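Local coordinates for tungsten-containing formylmethanofuran dehydrogenase 2 subunit C (Methanothermobacter wolfeii, PDB 5T5I), which serves as subunit C of the tungsten-dependent formylmethanofuran dehydrogenase complex, which probably reduces carbon dioxide to formylmethanofuran in the first step of methanogenesis, at residues A117-I126 / R145-T153. Sequence-based numbering, arbitrary orientation.
Sequences AGQDMRGGEI and RGMSGGTIT
G118 lies against CD1 of I152, where a side chain on the glycine would collide, an instance of how successive turns of a stacked coil restrict each other's residues. Two residues on, two waters lie between OD1 of D120 and the carbonyl O of R145. M121 runs inward, extended, with CG anti to the backbone N (chi1 -170°); its side chain and that of I152 slide past each other in opposite directions, SD lying 3.5 Å from CG1 of I152 and 4.1 Å from CE of M147. The carbonyl O of M121 takes S148 N at 3.0 Å almost head-on, with G149 N a weaker second donor. R122 then bends back at chi2 and chi3 and grips S148 OG side-on, through NE at 3.0 Å and NH2 at 3.1 Å, while D120 O sits over one guanidinium face. Replacing S148 by an alanine would probably cost NE and NH2 their shared acceptor, leaving the guanidinium freer to turn. G123 and G124 pass close over G149 and G150, and parallel strand pairing follows: T151 N to G124 O, I126 N to T151 O (3.0 Å) and T153 N to I126 O. With inward Met and Ile residues stacked coil on coil, this is the architecture of a right-handed parallel beta-helix.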
ATOM      1  N   ALA C 117     -24.488  30.037  22.236  1.00 23.56           N
ATOM      2  CA  ALA C 117     -24.089  31.366  22.698  1.00 22.78           C
ATOM      3  C   ALA C 117     -24.271  32.306  21.507  1.00 25.56           C
ATOM      4  O   ALA C 117     -23.761  32.029  20.424  1.00 24.33           O
ATOM      5  CB  ALA C 117     -22.636  31.364  23.148  1.00 24.20           C
ATOM      6  N   GLY C 118     -25.061  33.356  21.678  1.00 22.72           N
ATOM      7  CA  GLY C 118     -25.328  34.285  20.580  1.00 22.66           C
ATOM      8  C   GLY C 118     -26.160  33.726  19.435  1.00 25.28           C
ATOM      9  O   GLY C 118     -26.117  34.263  18.329  1.00 23.78           O
ATOM     10  N   GLN C 119     -26.955  32.667  19.671  1.00 24.05           N
ATOM     11  CA  GLN C 119     -27.849  32.128  18.628  1.00 23.63           C
ATOM     12  C   GLN C 119     -28.769  33.255  18.142  1.00 27.29           C
ATOM     13  O   GLN C 119     -29.267  34.025  18.970  1.00 26.62           O
ATOM     14  CB  GLN C 119     -28.699  30.994  19.195  1.00 25.37           C
ATOM     15  CG  GLN C 119     -29.752  30.407  18.212  1.00 23.83           C
ATOM     16  CD  GLN C 119     -30.579  29.352  18.902  1.00 33.81           C
ATOM     17  OE1 GLN C 119     -30.953  29.507  20.063  1.00 25.90           O
ATOM     18  NE2 GLN C 119     -30.824  28.221  18.248  1.00 26.17           N
ATOM     19  N   ASP C 120     -28.939  33.398  16.812  1.00 23.49           N
ATOM     20  CA  ASP C 120     -29.798  34.448  16.218  1.00 24.11           C
ATOM     21  C   ASP C 120     -29.422  35.908  16.610  1.00 24.88           C
ATOM     22  O   ASP C 120     -30.291  36.774  16.616  1.00 23.75           O
ATOM     23  CB  ASP C 120     -31.292  34.204  16.560  1.00 25.00           C
ATOM     24  CG  ASP C 120     -31.874  32.982  15.903  1.00 32.94           C
ATOM     25  OD1 ASP C 120     -31.661  32.812  14.691  1.00 31.71           O
ATOM     26  OD2 ASP C 120     -32.623  32.251  16.581  1.00 33.94           O
ATOM     27  N   MET C 121     -28.150  36.189  16.897  1.00 22.36           N
ATOM     28  CA  MET C 121     -27.716  37.533  17.305  1.00 22.29           C
ATOM     29  C   MET C 121     -28.009  38.562  16.201  1.00 26.07           C
ATOM     30  O   MET C 121     -27.860  38.252  15.016  1.00 24.23           O
ATOM     31  CB  MET C 121     -26.217  37.513  17.633  1.00 23.98           C
ATOM     32  CG  MET C 121     -25.682  38.765  18.288  1.00 27.06           C
ATOM     33  SD  MET C 121     -23.919  38.522  18.651  1.00 30.55           S
ATOM     34  CE  MET C 121     -23.613  39.899  19.747  1.00 28.56           C
ATOM     35  N   ARG C 122     -28.466  39.756  16.602  1.00 24.37           N
ATOM     36  CA  ARG C 122     -28.769  40.862  15.682  1.00 25.02           C
ATOM     37  C   ARG C 122     -27.766  42.025  15.830  1.00 27.84           C
ATOM     38  O   ARG C 122     -27.526  42.733  14.856  1.00 27.24           O
ATOM     39  CB  ARG C 122     -30.208  41.385  15.884  1.00 27.64           C
ATOM     40  CG  ARG C 122     -31.273  40.348  16.285  1.00 38.03           C
ATOM     41  CD  ARG C 122     -32.200  39.947  15.173  1.00 53.05           C
ATOM     42  NE  ARG C 122     -31.513  39.114  14.184  1.00 63.76           N
ATOM     43  CZ  ARG C 122     -31.861  37.881  13.799  1.00 69.98           C
ATOM     44  NH1 ARG C 122     -32.938  37.288  14.311  1.00 55.97           N
ATOM     45  NH2 ARG C 122     -31.139  37.234  12.895  1.00 48.94           N
ATOM     46  N   GLY C 123     -27.247  42.242  17.038  1.00 24.56           N
ATOM     47  CA  GLY C 123     -26.304  43.326  17.317  1.00 25.00           C
ATOM     48  C   GLY C 123     -25.685  43.251  18.699  1.00 30.33           C
ATOM     49  O   GLY C 123     -26.065  42.397  19.509  1.00 29.08           O
ATOM     50  N   GLY C 124     -24.738  44.145  18.961  1.00 27.47           N
ATOM     51  CA  GLY C 124     -24.024  44.183  20.231  1.00 27.69           C
ATOM     52  C   GLY C 124     -22.801  43.286  20.229  1.00 30.59           C
ATOM     53  O   GLY C 124     -22.257  42.959  19.164  1.00 28.82           O
ATOM     54  N   GLU C 125     -22.340  42.908  21.429  1.00 28.55           N
ATOM     55  CA  GLU C 125     -21.115  42.129  21.596  1.00 27.44           C
ATOM     56  C   GLU C 125     -21.240  41.090  22.675  1.00 29.12           C
ATOM     57  O   GLU C 125     -21.813  41.358  23.723  1.00 29.61           O
ATOM     58  CB  GLU C 125     -19.935  43.041  22.007  1.00 29.85           C
ATOM     59  CG  GLU C 125     -19.532  44.125  21.026  1.00 42.09           C
ATOM     60  CD  GLU C 125     -18.652  45.181  21.674  1.00 65.67           C
ATOM     61  OE1 GLU C 125     -17.434  44.945  21.836  1.00 52.31           O
ATOM     62  OE2 GLU C 125     -19.206  46.219  22.099  1.00 66.60           O
ATOM     63  N   ILE C 126     -20.631  39.926  22.444  1.00 25.51           N
ATOM     64  CA  ILE C 126     -20.502  38.829  23.403  1.00 25.44           C
ATOM     65  C   ILE C 126     -19.017  38.510  23.455  1.00 29.55           C
ATOM     66  O   ILE C 126     -18.394  38.341  22.404  1.00 29.12           O
ATOM     67  CB  ILE C 126     -21.315  37.568  23.012  1.00 28.13           C
ATOM     68  CG1 ILE C 126     -22.829  37.888  23.013  1.00 28.56           C
ATOM     69  CG2 ILE C 126     -21.005  36.386  23.977  1.00 29.10           C
ATOM     70  CD1 ILE C 126     -23.707  36.806  22.418  1.00 30.13           C
ATOM     71  N   ARG C 145     -32.552  31.458   8.050  1.00 22.88           N
ATOM     72  CA  ARG C 145     -32.110  32.816   8.390  1.00 23.12           C
ATOM     73  C   ARG C 145     -31.515  32.776   9.818  1.00 27.30           C
ATOM     74  O   ARG C 145     -32.242  32.529  10.777  1.00 27.70           O
ATOM     75  CB  ARG C 145     -33.315  33.779   8.343  1.00 22.07           C
ATOM     76  CG  ARG C 145     -33.972  33.874   6.956  1.00 26.49           C
ATOM     77  CD  ARG C 145     -35.431  34.264   6.958  1.00 29.88           C
ATOM     78  NE  ARG C 145     -36.287  33.247   7.578  1.00 29.94           N
ATOM     79  CZ  ARG C 145     -37.617  33.253   7.570  1.00 38.74           C
ATOM     80  NH1 ARG C 145     -38.283  34.228   6.961  1.00 28.33           N
ATOM     81  NH2 ARG C 145     -38.293  32.279   8.160  1.00 26.77           N
ATOM     82  N   GLY C 146     -30.209  32.960   9.927  1.00 24.37           N
ATOM     83  CA  GLY C 146     -29.502  32.919  11.207  1.00 23.47           C
ATOM     84  C   GLY C 146     -29.088  34.279  11.734  1.00 26.03           C
ATOM     85  O   GLY C 146     -29.813  35.270  11.578  1.00 24.65           O
ATOM     86  N   MET C 147     -27.917  34.313  12.394  1.00 22.03           N
ATOM     87  CA  MET C 147     -27.289  35.530  12.953  1.00 20.81           C
ATOM     88  C   MET C 147     -27.166  36.589  11.835  1.00 25.81           C
ATOM     89  O   MET C 147     -26.750  36.242  10.734  1.00 24.90           O
ATOM     90  CB  MET C 147     -25.906  35.152  13.499  1.00 23.10           C
ATOM     91  CG  MET C 147     -25.041  36.309  13.907  1.00 26.29           C
ATOM     92  SD  MET C 147     -23.571  35.696  14.742  1.00 28.69           S
ATOM     93  CE  MET C 147     -22.702  37.216  15.000  1.00 25.79           C
ATOM     94  N   SER C 148     -27.596  37.833  12.086  1.00 24.27           N
ATOM     95  CA  SER C 148     -27.557  38.910  11.075  1.00 24.06           C
ATOM     96  C   SER C 148     -26.628  40.101  11.439  1.00 28.27           C
ATOM     97  O   SER C 148     -26.408  40.983  10.607  1.00 28.14           O
ATOM     98  CB  SER C 148     -28.969  39.424  10.803  1.00 25.14           C
ATOM     99  OG  SER C 148     -29.616  39.826  12.000  1.00 28.05           O
ATOM    100  N   GLY C 149     -26.117  40.130  12.659  1.00 24.71           N
ATOM    101  CA  GLY C 149     -25.213  41.185  13.105  1.00 24.90           C
ATOM    102  C   GLY C 149     -24.711  40.930  14.512  1.00 27.63           C
ATOM    103  O   GLY C 149     -25.180  40.008  15.182  1.00 25.20           O
ATOM    104  N   GLY C 150     -23.772  41.758  14.940  1.00 25.23           N
ATOM    105  CA  GLY C 150     -23.101  41.645  16.231  1.00 25.00           C
ATOM    106  C   GLY C 150     -21.749  40.979  16.098  1.00 28.21           C
ATOM    107  O   GLY C 150     -21.397  40.486  15.013  1.00 25.87           O
ATOM    108  N   THR C 151     -20.955  41.013  17.184  1.00 25.99           N
ATOM    109  CA  THR C 151     -19.632  40.385  17.241  1.00 26.13           C
ATOM    110  C   THR C 151     -19.580  39.404  18.415  1.00 29.21           C
ATOM    111  O   THR C 151     -19.976  39.753  19.526  1.00 29.41           O
ATOM    112  CB  THR C 151     -18.509  41.422  17.384  1.00 30.46           C
ATOM    113  OG1 THR C 151     -18.618  42.373  16.326  1.00 32.14           O
ATOM    114  CG2 THR C 151     -17.117  40.789  17.330  1.00 27.98           C
ATOM    115  N   ILE C 152     -19.075  38.198  18.174  1.00 24.26           N
ATOM    116  CA  ILE C 152     -18.870  37.196  19.220  1.00 23.34           C
ATOM    117  C   ILE C 152     -17.386  36.874  19.218  1.00 27.57           C
ATOM    118  O   ILE C 152     -16.853  36.519  18.168  1.00 27.16           O
ATOM    119  CB  ILE C 152     -19.718  35.907  19.010  1.00 24.86           C
ATOM    120  CG1 ILE C 152     -21.213  36.248  18.841  1.00 24.59           C
ATOM    121  CG2 ILE C 152     -19.493  34.926  20.198  1.00 24.10           C
ATOM    122  CD1 ILE C 152     -22.051  35.127  18.301  1.00 26.33           C
ATOM    123  N   THR C 153     -16.732  36.968  20.375  1.00 25.17           N
ATOM    124  CA  THR C 153     -15.315  36.622  20.544  1.00 25.05           C
ATOM    125  C   THR C 153     -15.207  35.546  21.633  1.00 27.98           C
ATOM    126  O   THR C 153     -15.694  35.753  22.740  1.00 28.17           O
ATOM    127  CB  THR C 153     -14.456  37.842  20.897  1.00 30.55           C
ATOM    128  OG1 THR C 153     -14.695  38.875  19.946  1.00 34.84           O
ATOM    129  CG2 THR C 153     -12.957  37.511  20.904  1.00 32.17           C
TER
HETATM  130  O   HOH W   1     -33.024  31.254  13.120  1.00 24.86           O
HETATM  131  O   HOH W   2     -32.601  34.698  12.861  1.00 35.70           O
HETATM  132  O   HOH W   3     -29.031  42.496  12.589  1.00 26.65           O
HETATM  133  O   HOH W   4     -20.518  44.563  17.387  1.00 50.58           O
HETATM  134  O   HOH W   5     -16.768  40.261  20.948  1.00 28.75           O